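PDB 1ZJ8: sulfite reductase [ferredoxin], which probably catalyses the six-electron reduction of sulfite to sulfide with electrons from ferredoxin, using a siroheme and a [4Fe-4S] cluster. Local coordinates for residues Asn45-Arg50 and Thr168-Gly173; Gln85-Thr90 and Asp98-Lys103; Ser117-Arg122 and Asp162-Gln167; Thr285-Asp290 and Arg315-Thr320; Pro450-Arg455 and Asp534-Val539. One frame throughout, in Å; residues are numbered along the deposited sequence.

Contact 1: Asn45-Arg50 and Thr168-Gly173; sequences NPLDVR and TTEACG
Leu47 and Thr169 make the tight part of this contact, in which a short 3-10 turn leading into helix 49-60 leans on the type II beta turn Thr168-Ala171. The two side chains cross at about a right angle, and methyl CD2 of Leu47 lies 3.6 Å from methyl CG2 of Thr169. OG1 of Thr169 sits beside the backbone N (chi1 -51°), which puts CG2 anti to that N and turns it to the leucine, while OG1 bonds to Gln167. On the looser side the other methyl of the partly exposed Leu47, CD1, comes only within 4.5 Å of CD of Glu170. That carboxylate is engaged away from the leucine, its OE1 accepting from the backbone N of Gly208. The contact is small and involves no hydrogen bond between the two segments. Trp77 joins the two sides, since its NE1 donates to Leu47 O and Thr169 packs against it. Three residues beyond Thr169, Cys172 is joined through SG to CE2 of Tyr80, the cysteine-tyrosine cross-link of the active site. The beta turn is closed by Ala171 N, 3.3 Å from Thr168 O. In segment 45-50, Asn45 forms an Asx turn, in which Leu47 N donates to OD1 of Asn45 at 2.9 Å, reaching that oxygen from above the carbonyl plane.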
# COMPACT_ATOMS: atom_id res chain seq x y z
N ASN A 45 -10.52 -24.93 -1.52
CA ASN A 45 -9.74 -23.79 -1.00
C ASN A 45 -8.64 -23.44 -2.01
O ASN A 45 -7.91 -24.32 -2.46
CB ASN A 45 -9.17 -24.07 0.41
CG ASN A 45 -8.61 -22.79 1.08
OD1 ASN A 45 -8.06 -21.90 0.42
ND2 ASN A 45 -8.73 -22.72 2.41
N PRO A 46 -8.58 -22.16 -2.44
CA PRO A 46 -7.48 -21.75 -3.34
C PRO A 46 -6.06 -22.01 -2.78
O PRO A 46 -5.17 -22.41 -3.53
CB PRO A 46 -7.74 -20.25 -3.55
CG PRO A 46 -9.23 -20.09 -3.32
CD PRO A 46 -9.54 -21.06 -2.21
N LEU A 47 -5.86 -21.83 -1.48
CA LEU A 47 -4.56 -22.06 -0.84
C LEU A 47 -3.96 -23.45 -1.09
O LEU A 47 -2.81 -23.71 -0.71
CB LEU A 47 -4.67 -21.83 0.68
CG LEU A 47 -4.71 -20.38 1.22
CD1 LEU A 47 -5.64 -20.27 2.40
CD2 LEU A 47 -3.31 -19.89 1.58
N ASP A 48 -4.73 -24.35 -1.71
CA ASP A 48 -4.30 -25.74 -1.94
C ASP A 48 -3.16 -25.87 -2.95
O ASP A 48 -2.36 -26.82 -2.88
CB ASP A 48 -5.49 -26.60 -2.38
CG ASP A 48 -6.49 -26.85 -1.24
OD1 ASP A 48 -7.25 -25.93 -0.89
OD2 ASP A 48 -6.53 -27.98 -0.72
N VAL A 49 -3.09 -24.90 -3.86
CA VAL A 49 -2.08 -24.87 -4.93
C VAL A 49 -0.67 -25.11 -4.44
O VAL A 49 0.14 -25.66 -5.18
CB VAL A 49 -2.03 -23.51 -5.68
CG1 VAL A 49 -1.04 -23.57 -6.85
CG2 VAL A 49 -3.40 -23.10 -6.18
N ARG A 50 -0.36 -24.70 -3.21
CA ARG A 50 1.00 -24.83 -2.69
C ARG A 50 1.61 -26.21 -2.97
O ARG A 50 2.80 -26.30 -3.33
CB ARG A 50 1.06 -24.53 -1.19
CG ARG A 50 2.38 -23.89 -0.72
CD ARG A 50 2.52 -24.01 0.80
NE ARG A 50 3.26 -22.90 1.42
CZ ARG A 50 4.53 -22.96 1.85
NH1 ARG A 50 5.28 -24.05 1.68
NH2 ARG A 50 5.06 -21.89 2.42
N THR A 168 4.25 -15.76 2.29
CA THR A 168 3.60 -15.02 1.21
C THR A 168 2.11 -15.27 1.25
O THR A 168 1.40 -14.94 0.30
CB THR A 168 4.19 -15.38 -0.21
OG1 THR A 168 3.94 -16.76 -0.55
CG2 THR A 168 5.69 -15.13 -0.26
N THR A 169 1.62 -15.85 2.34
CA THR A 169 0.24 -16.29 2.42
C THR A 169 -0.77 -15.14 2.31
O THR A 169 -0.71 -14.16 3.06
CB THR A 169 -0.04 -17.03 3.74
OG1 THR A 169 0.94 -18.06 3.94
CG2 THR A 169 -1.47 -17.63 3.73
N GLU A 170 -1.72 -15.28 1.38
CA GLU A 170 -2.81 -14.32 1.23
C GLU A 170 -2.26 -12.91 1.05
O GLU A 170 -2.89 -11.92 1.46
CB GLU A 170 -3.82 -14.42 2.40
CG GLU A 170 -4.74 -15.67 2.37
CD GLU A 170 -5.48 -15.97 3.70
OE1 GLU A 170 -4.81 -16.18 4.74
OE2 GLU A 170 -6.73 -16.04 3.71
N ALA A 171 -1.09 -12.82 0.41
CA ALA A 171 -0.45 -11.53 0.10
C ALA A 171 -1.16 -10.92 -1.10
O ALA A 171 -1.29 -9.69 -1.19
CB ALA A 171 1.03 -11.71 -0.20
N CYS A 172 -1.60 -11.78 -2.02
CA CYS A 172 -2.51 -11.41 -3.12
C CYS A 172 -3.82 -12.20 -2.91
O CYS A 172 -3.92 -13.03 -2.01
CB CYS A 172 -1.87 -11.75 -4.50
SG CYS A 172 -1.01 -10.43 -5.54
N GLY A 173 -4.84 -11.91 -3.72
CA GLY A 173 -6.06 -12.75 -3.74
C GLY A 173 -7.31 -12.18 -3.09
O GLY A 173 -7.31 -11.08 -2.55

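Contact 2: Gln85-Thr90 and Asp98-Lys103; sequences QGYDGT and DKLEAK
Tyr87 lies across Lys99 and Leu100 at the end of helix 97-100, inside the long connection between the neighbouring antiparallel strands 79-83 and 104-109 of a five-stranded sheet. Followed outward, its base meets Leu100 and its outer ring and hydroxyl meet Lys99. CB of Tyr87 sits 3.6 Å from methyl CD2 of Leu100, an apolar contact that continues to CG of the ring at 4.0 Å. Farther out the two sides of the ring meet different parts of Lys99. CE2 of Tyr87 comes within 3.9 Å of the carbonyl O of Lys99, whereas CE1 of Tyr87 approaches CD of the lysine side chain at 4.1 Å. CZ of Tyr87, between them, is 4.1 Å from both CD and O of Lys99. The lysine bends at chi2 (-68°), which carries its aliphatic chain past the outer part of the ring, and the two side chains cross at about a right angle. Beyond the segments, Trp91 meets Tyr87 edge-to-face, and the tyrosine carbonyl accepts from Arg83. Backbone bonds of Leu100 with Glu84 and of Ala102 with Gln82 tie the last residue of the helix and the short strand after it to strand 79-83 and the residue following it. Leu100 is buried, its side chain about 10 Å from the siroheme, while Lys99 is exposed. At the tip, OH of Tyr87 is 3.4 Å from CD of Lys99.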
# COMPACT_ATOMS: atom_id res chain seq x y z
N GLN A 85 7.81 -7.94 -22.06
CA GLN A 85 8.52 -6.75 -22.56
C GLN A 85 7.99 -6.27 -23.91
O GLN A 85 7.51 -7.07 -24.71
CB GLN A 85 10.01 -7.07 -22.78
CG GLN A 85 10.78 -7.61 -21.57
CD GLN A 85 10.82 -6.62 -20.42
OE1 GLN A 85 10.70 -5.41 -20.61
NE2 GLN A 85 10.98 -7.14 -19.21
N GLY A 86 8.11 -4.97 -24.17
CA GLY A 86 7.90 -4.40 -25.50
C GLY A 86 6.50 -3.92 -25.84
O GLY A 86 6.29 -3.27 -26.87
N TYR A 87 5.52 -4.24 -25.00
CA TYR A 87 4.14 -3.83 -25.25
C TYR A 87 3.87 -2.53 -24.50
O TYR A 87 4.10 -2.46 -23.29
CB TYR A 87 3.17 -4.93 -24.82
CG TYR A 87 3.42 -6.23 -25.53
CD1 TYR A 87 2.74 -6.56 -26.71
CD2 TYR A 87 4.34 -7.15 -25.02
CE1 TYR A 87 2.97 -7.77 -27.37
CE2 TYR A 87 4.58 -8.37 -25.67
CZ TYR A 87 3.90 -8.68 -26.84
OH TYR A 87 4.16 -9.88 -27.46
N ASP A 88 3.41 -1.51 -25.21
CA ASP A 88 3.03 -0.25 -24.57
C ASP A 88 1.50 -0.18 -24.32
O ASP A 88 0.80 -1.17 -24.52
CB ASP A 88 3.59 0.97 -25.35
CG ASP A 88 3.00 1.14 -26.76
OD1 ASP A 88 2.40 0.19 -27.32
OD2 ASP A 88 3.15 2.25 -27.31
N GLY A 89 1.03 0.99 -23.88
CA GLY A 89 -0.37 1.19 -23.46
C GLY A 89 -1.46 0.83 -24.45
O GLY A 89 -2.59 0.50 -24.07
N THR A 90 -1.13 0.90 -25.74
CA THR A 90 -1.99 0.40 -26.81
C THR A 90 -2.52 -1.00 -26.52
O THR A 90 -3.69 -1.30 -26.80
CB THR A 90 -1.19 0.33 -28.13
OG1 THR A 90 -0.30 1.45 -28.22
CG2 THR A 90 -2.15 0.28 -29.35
N ASP A 98 -2.96 -13.04 -23.06
CA ASP A 98 -1.99 -14.08 -23.48
C ASP A 98 -0.67 -13.49 -23.97
O ASP A 98 0.38 -14.09 -23.77
CB ASP A 98 -2.59 -14.96 -24.57
CG ASP A 98 -3.69 -15.87 -24.06
OD1 ASP A 98 -3.45 -17.10 -24.00
OD2 ASP A 98 -4.78 -15.37 -23.71
N LYS A 99 -0.74 -12.32 -24.62
CA LYS A 99 0.46 -11.58 -25.08
C LYS A 99 1.22 -10.93 -23.93
O LYS A 99 2.44 -11.05 -23.82
CB LYS A 99 0.09 -10.47 -26.08
CG LYS A 99 -0.12 -10.94 -27.51
CD LYS A 99 1.19 -11.41 -28.14
CE LYS A 99 0.98 -11.85 -29.59
NZ LYS A 99 2.27 -12.28 -30.20
N LEU A 100 0.47 -10.20 -23.10
CA LEU A 100 1.02 -9.43 -21.98
C LEU A 100 1.54 -10.31 -20.83
O LEU A 100 2.30 -9.84 -20.00
CB LEU A 100 -0.02 -8.46 -21.45
CG LEU A 100 -0.45 -7.38 -22.43
CD1 LEU A 100 -1.75 -6.74 -21.97
CD2 LEU A 100 0.66 -6.35 -22.61
N GLU A 101 1.12 -11.57 -20.79
CA GLU A 101 1.50 -12.50 -19.73
C GLU A 101 2.86 -13.14 -20.00
O GLU A 101 2.96 -14.04 -20.83
CB GLU A 101 0.42 -13.58 -19.64
CG GLU A 101 0.59 -14.57 -18.51
CD GLU A 101 -0.77 -14.99 -17.95
OE1 GLU A 101 -1.15 -16.18 -18.09
OE2 GLU A 101 -1.45 -14.09 -17.38
N ALA A 102 3.90 -12.69 -19.31
CA ALA A 102 5.26 -13.24 -19.45
C ALA A 102 5.42 -14.54 -18.68
O ALA A 102 4.51 -14.95 -17.95
CB ALA A 102 6.31 -12.25 -18.98
N LYS A 103 6.59 -15.16 -18.83
CA LYS A 103 6.92 -16.43 -18.16
C LYS A 103 7.56 -16.19 -16.79
O LYS A 103 8.18 -17.11 -16.22
CB LYS A 103 7.86 -17.32 -19.01
CG LYS A 103 9.39 -17.29 -18.62
CD LYS A 103 10.16 -18.49 -19.21
CE LYS A 103 11.67 -18.33 -19.14
NZ LYS A 103 12.18 -18.74 -17.81

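Contact 3: Ser117-Arg122 and Asp162-Gln167; sequences SAAALR and DDVGLQ
Ala120, in the first turn of helix 118-131, passes Val164 with only 5.3 Å between the two CA atoms, a spacing permitted by the small alanine. Val164 CB lies 3.9 Å from Ala120 CA, and both valine methyls spread over the helix backbone. CG1 reaches toward the carbonyl O of Ala119 at 4.1 Å. With CG1 beside the valine's own N and anti to its carbonyl carbon (chi1 -74°), CG2 falls between that N and the carbonyl carbon, from where it touches CA and CB of Ala120. A Schellman motif presents this valine: helix 154-162 ends there, with Gly165 at positive phi as the C-prime residue and Leu166 N bonded back to Leu161 O. The chain then turns Leu166 inward, and its methyl CD1 meets the methyl CB of Ala120 at 3.9 Å. Leu166 also packs on Leu116 and Leu124. Across the contact the helix has a cap of its own, since OG of Ser117, at the N-cap, accepts from Ala120 N at 3.0 Å.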
# COMPACT_ATOMS: atom_id res chain seq x y z
N SER A 117 13.50 -8.60 11.46
CA SER A 117 14.78 -8.66 12.16
C SER A 117 15.88 -8.33 11.18
O SER A 117 15.64 -8.21 9.99
CB SER A 117 15.02 -10.05 12.77
OG SER A 117 15.21 -11.05 11.78
N ALA A 118 17.11 -8.20 11.67
CA ALA A 118 18.23 -7.98 10.78
C ALA A 118 18.44 -9.22 9.92
O ALA A 118 18.69 -9.11 8.73
CB ALA A 118 19.47 -7.66 11.57
N ALA A 119 18.34 -10.40 10.53
CA ALA A 119 18.48 -11.68 9.82
C ALA A 119 17.46 -11.83 8.69
O ALA A 119 17.81 -12.29 7.60
CB ALA A 119 18.35 -12.84 10.80
N ALA A 120 16.21 -11.46 8.96
CA ALA A 120 15.15 -11.56 7.97
C ALA A 120 15.41 -10.60 6.81
O ALA A 120 15.15 -10.94 5.66
CB ALA A 120 13.79 -11.28 8.62
N LEU A 121 15.91 -9.41 7.13
CA LEU A 121 16.22 -8.40 6.12
C LEU A 121 17.38 -8.87 5.22
O LEU A 121 17.37 -8.63 4.00
CB LEU A 121 16.58 -7.08 6.79
CG LEU A 121 16.73 -5.89 5.82
CD1 LEU A 121 15.36 -5.40 5.36
CD2 LEU A 121 17.57 -4.73 6.41
N ARG A 122 18.36 -9.56 5.81
CA ARG A 122 19.45 -10.16 5.06
C ARG A 122 18.98 -11.26 4.09
O ARG A 122 19.45 -11.34 2.94
CB ARG A 122 20.48 -10.72 6.01
CG ARG A 122 21.69 -11.28 5.30
CD ARG A 122 22.63 -11.93 6.29
NE ARG A 122 22.84 -11.09 7.47
CZ ARG A 122 23.61 -10.01 7.48
NH1 ARG A 122 24.25 -9.61 6.37
NH2 ARG A 122 23.75 -9.32 8.61
N ASP A 162 10.63 -18.88 5.31
CA ASP A 162 10.10 -19.52 6.51
C ASP A 162 11.16 -19.68 7.58
O ASP A 162 10.84 -19.64 8.76
CB ASP A 162 9.51 -20.89 6.17
CG ASP A 162 8.83 -21.55 7.37
OD1 ASP A 162 7.81 -21.00 7.84
OD2 ASP A 162 9.32 -22.60 7.84
N ASP A 163 12.42 -19.83 7.17
CA ASP A 163 13.51 -20.01 8.13
C ASP A 163 13.81 -18.72 8.89
O ASP A 163 14.65 -18.72 9.80
CB ASP A 163 14.77 -20.55 7.42
CG ASP A 163 15.76 -21.20 8.40
OD1 ASP A 163 15.31 -21.92 9.33
OD2 ASP A 163 17.00 -20.99 8.26
N VAL A 164 13.14 -17.62 8.52
CA VAL A 164 13.21 -16.36 9.29
C VAL A 164 11.82 -15.80 9.64
O VAL A 164 11.68 -14.61 9.94
CB VAL A 164 14.04 -15.26 8.55
CG1 VAL A 164 15.53 -15.56 8.62
CG2 VAL A 164 13.59 -15.13 7.10
N GLY A 165 10.79 -16.65 9.60
CA GLY A 165 9.44 -16.27 10.03
C GLY A 165 8.54 -15.57 9.03
O GLY A 165 7.47 -15.05 9.39
N LEU A 166 8.94 -15.58 7.76
CA LEU A 166 8.20 -14.87 6.72
C LEU A 166 7.43 -15.82 5.81
O LEU A 166 7.82 -16.96 5.61
CB LEU A 166 9.16 -14.00 5.89
CG LEU A 166 9.81 -12.84 6.67
CD1 LEU A 166 11.14 -12.45 6.06
CD2 LEU A 166 8.86 -11.65 6.71
N GLN A 167 6.33 -15.31 5.26
CA GLN A 167 5.45 -16.07 4.40
C GLN A 167 4.87 -15.16 3.30
O GLN A 167 5.01 -13.93 3.36
CB GLN A 167 4.33 -16.71 5.22
CG GLN A 167 3.59 -15.77 6.19
CD GLN A 167 2.37 -16.44 6.87
OE1 GLN A 167 1.52 -17.04 6.20
NE2 GLN A 167 2.28 -16.34 8.20

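Contact 4: Thr285-Asp290 and Arg315-Thr320; sequences TSVFRD and REVLET
Val287 alone, of the residues in segment 285-290, touches segment 315-320, because the side chains before and after it are directed elsewhere or lie too far away. Thr285 is directed away from the other helix, and its OG1 bonds to Trp281 O. Ser286 turns OG back to the carbonyl O of Ala282, one turn earlier. Val287 comes next, directed at the partner helix, its CA 6.8 Å from that of Leu318. With CG1 anti to its N (chi1 180°), the valine spreads its two methyls over different partners. CG2 of Val287 meets CD1 of Leu318 at 4.0 Å, the side chains crossing at about a right angle, and CG1 of Val287 lies a looser 4.4 Å from CG1 of Val317. Phe288 swings off toward Tyr219. Arg289 and Asp290 then form a salt bridge within the helix: the arginine holds the carboxylate side-on, NE to OD1 at 3.0 Å and NH2 to OD2 at 3.3 Å. The hydroxyl of Tyr322 also bonds to OD2 of Asp290, adding a polar tie between the helices. Around Val287 lie Phe314, Leu318 and Tyr322, four apart along helix 311-323, together with Val317, and Trp309 is beside both valines; Leu318 in turn touches Ala283 and Val284. This is apolar helix-helix packing, here within a 4Fe-4S family domain and away from the cofactors.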
# COMPACT_ATOMS: atom_id res chain seq x y z
N THR A 285 -14.68 -8.82 9.22
CA THR A 285 -14.32 -9.63 8.08
C THR A 285 -15.41 -10.64 7.75
O THR A 285 -15.64 -10.96 6.57
CB THR A 285 -12.99 -10.36 8.33
OG1 THR A 285 -12.03 -9.43 8.83
CG2 THR A 285 -12.48 -11.00 7.04
N SER A 286 -16.08 -11.15 8.79
CA SER A 286 -17.16 -12.15 8.63
C SER A 286 -18.39 -11.54 7.97
O SER A 286 -19.02 -12.16 7.12
CB SER A 286 -17.53 -12.76 9.97
OG SER A 286 -16.37 -13.36 10.56
N VAL A 287 -18.71 -10.31 8.34
CA VAL A 287 -19.80 -9.61 7.66
C VAL A 287 -19.46 -9.45 6.18
O VAL A 287 -20.30 -9.73 5.32
CB VAL A 287 -20.07 -8.23 8.24
CG1 VAL A 287 -21.22 -7.55 7.47
CG2 VAL A 287 -20.38 -8.34 9.74
N PHE A 288 -18.24 -9.02 5.88
CA PHE A 288 -17.79 -8.90 4.50
C PHE A 288 -18.05 -10.20 3.74
O PHE A 288 -18.71 -10.20 2.71
CB PHE A 288 -16.28 -8.52 4.45
CG PHE A 288 -15.72 -8.30 3.04
CD1 PHE A 288 -16.43 -7.56 2.08
CD2 PHE A 288 -14.47 -8.81 2.69
CE1 PHE A 288 -15.91 -7.35 0.80
CE2 PHE A 288 -13.93 -8.60 1.40
CZ PHE A 288 -14.67 -7.87 0.45
N ARG A 289 -17.53 -11.30 4.27
CA ARG A 289 -17.66 -12.61 3.60
C ARG A 289 -19.12 -12.95 3.34
O ARG A 289 -19.48 -13.36 2.23
CB ARG A 289 -17.00 -13.72 4.44
CG ARG A 289 -17.15 -15.16 3.86
CD ARG A 289 -16.85 -16.24 4.91
NE ARG A 289 -17.58 -15.96 6.14
CZ ARG A 289 -17.32 -16.50 7.33
NH1 ARG A 289 -16.35 -17.39 7.49
NH2 ARG A 289 -18.06 -16.13 8.38
N ASP A 290 -19.97 -12.74 4.34
CA ASP A 290 -21.36 -13.20 4.28
C ASP A 290 -22.32 -12.23 3.53
O ASP A 290 -23.25 -12.69 2.85
CB ASP A 290 -21.85 -13.51 5.72
CG ASP A 290 -21.03 -14.65 6.40
OD1 ASP A 290 -20.49 -15.53 5.70
OD2 ASP A 290 -20.91 -14.67 7.64
N ARG A 315 -23.27 -1.53 11.95
CA ARG A 315 -22.98 -1.71 13.37
C ARG A 315 -23.96 -2.69 14.01
O ARG A 315 -23.56 -3.58 14.75
CB ARG A 315 -23.06 -0.37 14.12
CG ARG A 315 -22.82 -0.47 15.63
CD ARG A 315 -22.45 0.87 16.30
NE ARG A 315 -21.81 0.66 17.60
CZ ARG A 315 -21.57 1.61 18.51
NH1 ARG A 315 -21.89 2.88 18.27
NH2 ARG A 315 -21.00 1.29 19.66
N GLU A 316 -25.24 -2.49 13.71
CA GLU A 316 -26.31 -3.37 14.14
C GLU A 316 -26.04 -4.83 13.79
O GLU A 316 -26.12 -5.71 14.64
CB GLU A 316 -27.60 -2.92 13.45
CG GLU A 316 -28.84 -3.69 13.84
CD GLU A 316 -29.42 -3.23 15.18
OE1 GLU A 316 -30.65 -2.94 15.22
OE2 GLU A 316 -28.64 -3.15 16.17
N VAL A 317 -25.74 -5.07 12.51
CA VAL A 317 -25.51 -6.44 12.01
C VAL A 317 -24.27 -7.07 12.60
O VAL A 317 -24.21 -8.29 12.80
CB VAL A 317 -25.34 -6.47 10.45
CG1 VAL A 317 -24.78 -7.82 9.96
CG2 VAL A 317 -26.66 -6.11 9.73
N LEU A 318 -23.26 -6.24 12.85
CA LEU A 318 -22.02 -6.70 13.44
C LEU A 318 -22.31 -7.18 14.86
O LEU A 318 -22.01 -8.32 15.20
CB LEU A 318 -20.95 -5.58 13.41
CG LEU A 318 -19.54 -5.86 13.97
CD1 LEU A 318 -18.70 -6.77 13.05
CD2 LEU A 318 -18.84 -4.55 14.23
N GLU A 319 -22.94 -6.31 15.65
CA GLU A 319 -23.22 -6.59 17.07
C GLU A 319 -24.22 -7.72 17.31
O GLU A 319 -24.04 -8.48 18.26
CB GLU A 319 -23.73 -5.34 17.77
CG GLU A 319 -22.70 -4.27 17.91
CD GLU A 319 -23.30 -2.96 18.29
OE1 GLU A 319 -24.55 -2.85 18.24
OE2 GLU A 319 -22.54 -2.02 18.62
N THR A 320 -25.26 -7.81 16.50
CA THR A 320 -26.33 -8.76 16.78
C THR A 320 -26.15 -10.12 16.11
O THR A 320 -26.51 -11.14 16.69
CB THR A 320 -27.71 -8.20 16.41
OG1 THR A 320 -27.76 -7.92 15.00
CG2 THR A 320 -28.01 -6.95 17.24

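Contact 5: Pro450-Arg455 and Asp534-Val539; sequences PELERR and DYIDRV
Arg455 reaches from helix 442-455 to Asp534 of helix 532-545 in a salt-bridge network with Glu451, between two helices whose segments run in the same general direction, inclined at 35°. Helix 442-455 lies in the crossover joining the parallel strands 425-427 and 469-472. The first shell has a polar and an apolar part. NH2 of Arg455 donates almost straight (176°) to OD1 of Asp534 at 2.7 Å; the oxygen lies in the guanidinium plane, but the nitrogen meets it from above the carboxylate, the two planes being 81° apart. Deeper in, CD2 of Leu452 packs on CG2 of Ile536 at 3.8 Å. Asp537 lines the arginine, with CB over one guanidinium face and OD1 3.3 Å from CD of Arg455, while that oxygen is held in a salt bridge by Arg541. Farther outward, Ile536 rests on Ile486 and Phe488 of strand 486-494, which anchors its helix on the sheet. Glu451, one turn earlier, also holds the guanidinium, so that the positive charge of Arg455 is probably shared by the two carboxylates. OE2 of Glu451 accepts in the guanidinium plane from NH2 of Arg455 at 3.2 Å, and more weakly from NE of the same arginine at 3.5 Å.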
# COMPACT_ATOMS: atom_id res chain seq x y z
N PRO A 450 15.37 13.88 -8.93
CA PRO A 450 16.55 14.72 -9.22
C PRO A 450 16.27 15.96 -10.06
O PRO A 450 16.72 17.06 -9.71
CB PRO A 450 17.46 13.80 -10.02
CG PRO A 450 17.01 12.42 -9.76
CD PRO A 450 15.60 12.46 -9.26
N GLU A 451 15.54 15.78 -11.17
CA GLU A 451 15.14 16.93 -12.00
C GLU A 451 14.49 18.01 -11.14
O GLU A 451 14.99 19.13 -11.09
CB GLU A 451 14.17 16.53 -13.12
CG GLU A 451 13.97 17.67 -14.13
CD GLU A 451 12.96 17.36 -15.22
OE1 GLU A 451 12.76 16.16 -15.56
OE2 GLU A 451 12.34 18.32 -15.72
N LEU A 452 13.41 17.64 -10.45
CA LEU A 452 12.70 18.54 -9.54
C LEU A 452 13.62 19.15 -8.50
O LEU A 452 13.56 20.35 -8.24
CB LEU A 452 11.57 17.77 -8.85
CG LEU A 452 10.43 17.31 -9.78
CD1 LEU A 452 9.38 16.47 -9.04
CD2 LEU A 452 9.77 18.50 -10.46
N GLU A 453 14.48 18.32 -7.91
CA GLU A 453 15.42 18.77 -6.89
C GLU A 453 16.28 19.94 -7.36
O GLU A 453 16.35 20.95 -6.69
CB GLU A 453 16.30 17.60 -6.46
CG GLU A 453 15.71 16.78 -5.31
CD GLU A 453 16.50 15.50 -5.03
OE1 GLU A 453 17.48 15.27 -5.80
OE2 GLU A 453 16.14 14.75 -4.07
N ARG A 454 16.90 19.80 -8.52
CA ARG A 454 17.78 20.86 -9.06
C ARG A 454 17.00 21.97 -9.78
O ARG A 454 17.34 23.15 -9.69
CB ARG A 454 18.84 20.26 -10.00
CG ARG A 454 18.31 19.64 -11.31
CD ARG A 454 19.37 18.89 -12.12
NE ARG A 454 18.72 18.13 -13.18
CZ ARG A 454 18.50 16.81 -13.18
NH1 ARG A 454 18.93 16.02 -12.19
NH2 ARG A 454 17.84 16.26 -14.19
N ARG A 455 15.93 21.59 -10.47
CA ARG A 455 15.13 22.55 -11.22
C ARG A 455 14.38 23.59 -10.35
O ARG A 455 14.08 24.68 -10.81
CB ARG A 455 14.11 21.80 -12.09
CG ARG A 455 14.06 22.31 -13.49
CD ARG A 455 12.68 22.66 -13.91
NE ARG A 455 12.16 21.68 -14.84
CZ ARG A 455 11.41 21.98 -15.89
NH1 ARG A 455 11.08 23.24 -16.14
NH2 ARG A 455 11.00 21.02 -16.68
N ASP A 534 8.02 19.76 -16.27
CA ASP A 534 7.59 21.08 -16.71
C ASP A 534 6.33 21.51 -15.97
O ASP A 534 6.26 22.62 -15.43
CB ASP A 534 7.26 21.08 -18.21
CG ASP A 534 8.47 20.83 -19.09
OD1 ASP A 534 9.49 21.51 -18.92
OD2 ASP A 534 8.38 19.96 -19.98
N TYR A 535 5.35 20.63 -15.95
CA TYR A 535 4.06 20.93 -15.33
C TYR A 535 4.17 21.21 -13.83
O TYR A 535 3.64 22.20 -13.34
CB TYR A 535 3.09 19.77 -15.56
CG TYR A 535 1.85 19.93 -14.74
CD1 TYR A 535 0.75 20.61 -15.23
CD2 TYR A 535 1.79 19.44 -13.45
CE1 TYR A 535 -0.37 20.78 -14.47
CE2 TYR A 535 0.68 19.60 -12.68
CZ TYR A 535 -0.40 20.27 -13.19
OH TYR A 535 -1.53 20.43 -12.41
N ILE A 536 4.83 20.31 -13.11
CA ILE A 536 5.04 20.47 -11.67
C ILE A 536 5.72 21.81 -11.37
O ILE A 536 5.31 22.54 -10.48
CB ILE A 536 5.95 19.36 -11.06
CG1 ILE A 536 5.34 17.97 -11.20
CG2 ILE A 536 6.21 19.63 -9.58
CD1 ILE A 536 4.05 17.85 -10.54
N ASP A 537 6.79 22.10 -12.12
CA ASP A 537 7.51 23.35 -11.99
C ASP A 537 6.58 24.54 -12.19
O ASP A 537 6.51 25.43 -11.35
CB ASP A 537 8.65 23.39 -13.01
CG ASP A 537 9.41 24.72 -13.01
OD1 ASP A 537 10.54 24.77 -12.47
OD2 ASP A 537 8.90 25.72 -13.57
N ARG A 538 5.85 24.53 -13.31
CA ARG A 538 4.90 25.59 -13.64
C ARG A 538 3.96 25.81 -12.45
O ARG A 538 3.93 26.90 -11.89
CB ARG A 538 4.12 25.22 -14.90
CG ARG A 538 3.15 26.27 -15.43
CD ARG A 538 2.82 26.00 -16.91
NE ARG A 538 2.25 24.67 -17.17
CZ ARG A 538 2.82 23.67 -17.87
NH1 ARG A 538 4.04 23.78 -18.40
NH2 ARG A 538 2.17 22.53 -18.02
N VAL A 539 3.25 24.76 -12.05
CA VAL A 539 2.18 24.87 -11.06
C VAL A 539 2.68 25.27 -9.68
O VAL A 539 2.05 26.04 -8.97
CB VAL A 539 1.34 23.56 -10.97
CG1 VAL A 539 2.00 22.52 -10.06
CG2 VAL A 539 -0.05 23.86 -10.47

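Overall arrangement
Contacts 1, 2 and 3 belong to the first part of the chain: contacts 2 and 3 come, in that order, between the two segments of contact 1. The second segments of contacts 3 and 1 adjoin, 162-167 running straight into 168-173, though the centres of the two contacts stand 20 Å apart. Contact 4 follows in the first 4Fe-4S domain and contact 5 in the second; their centres are 48 Å apart, on opposite sides of the chain's centre, and they do not touch. The nearest side chains of contacts 1, 2 and 3 come within about 10 to 12 Å of the siroheme, while the helix pairs of contacts 4 and 5 lie away from the cofactor sites.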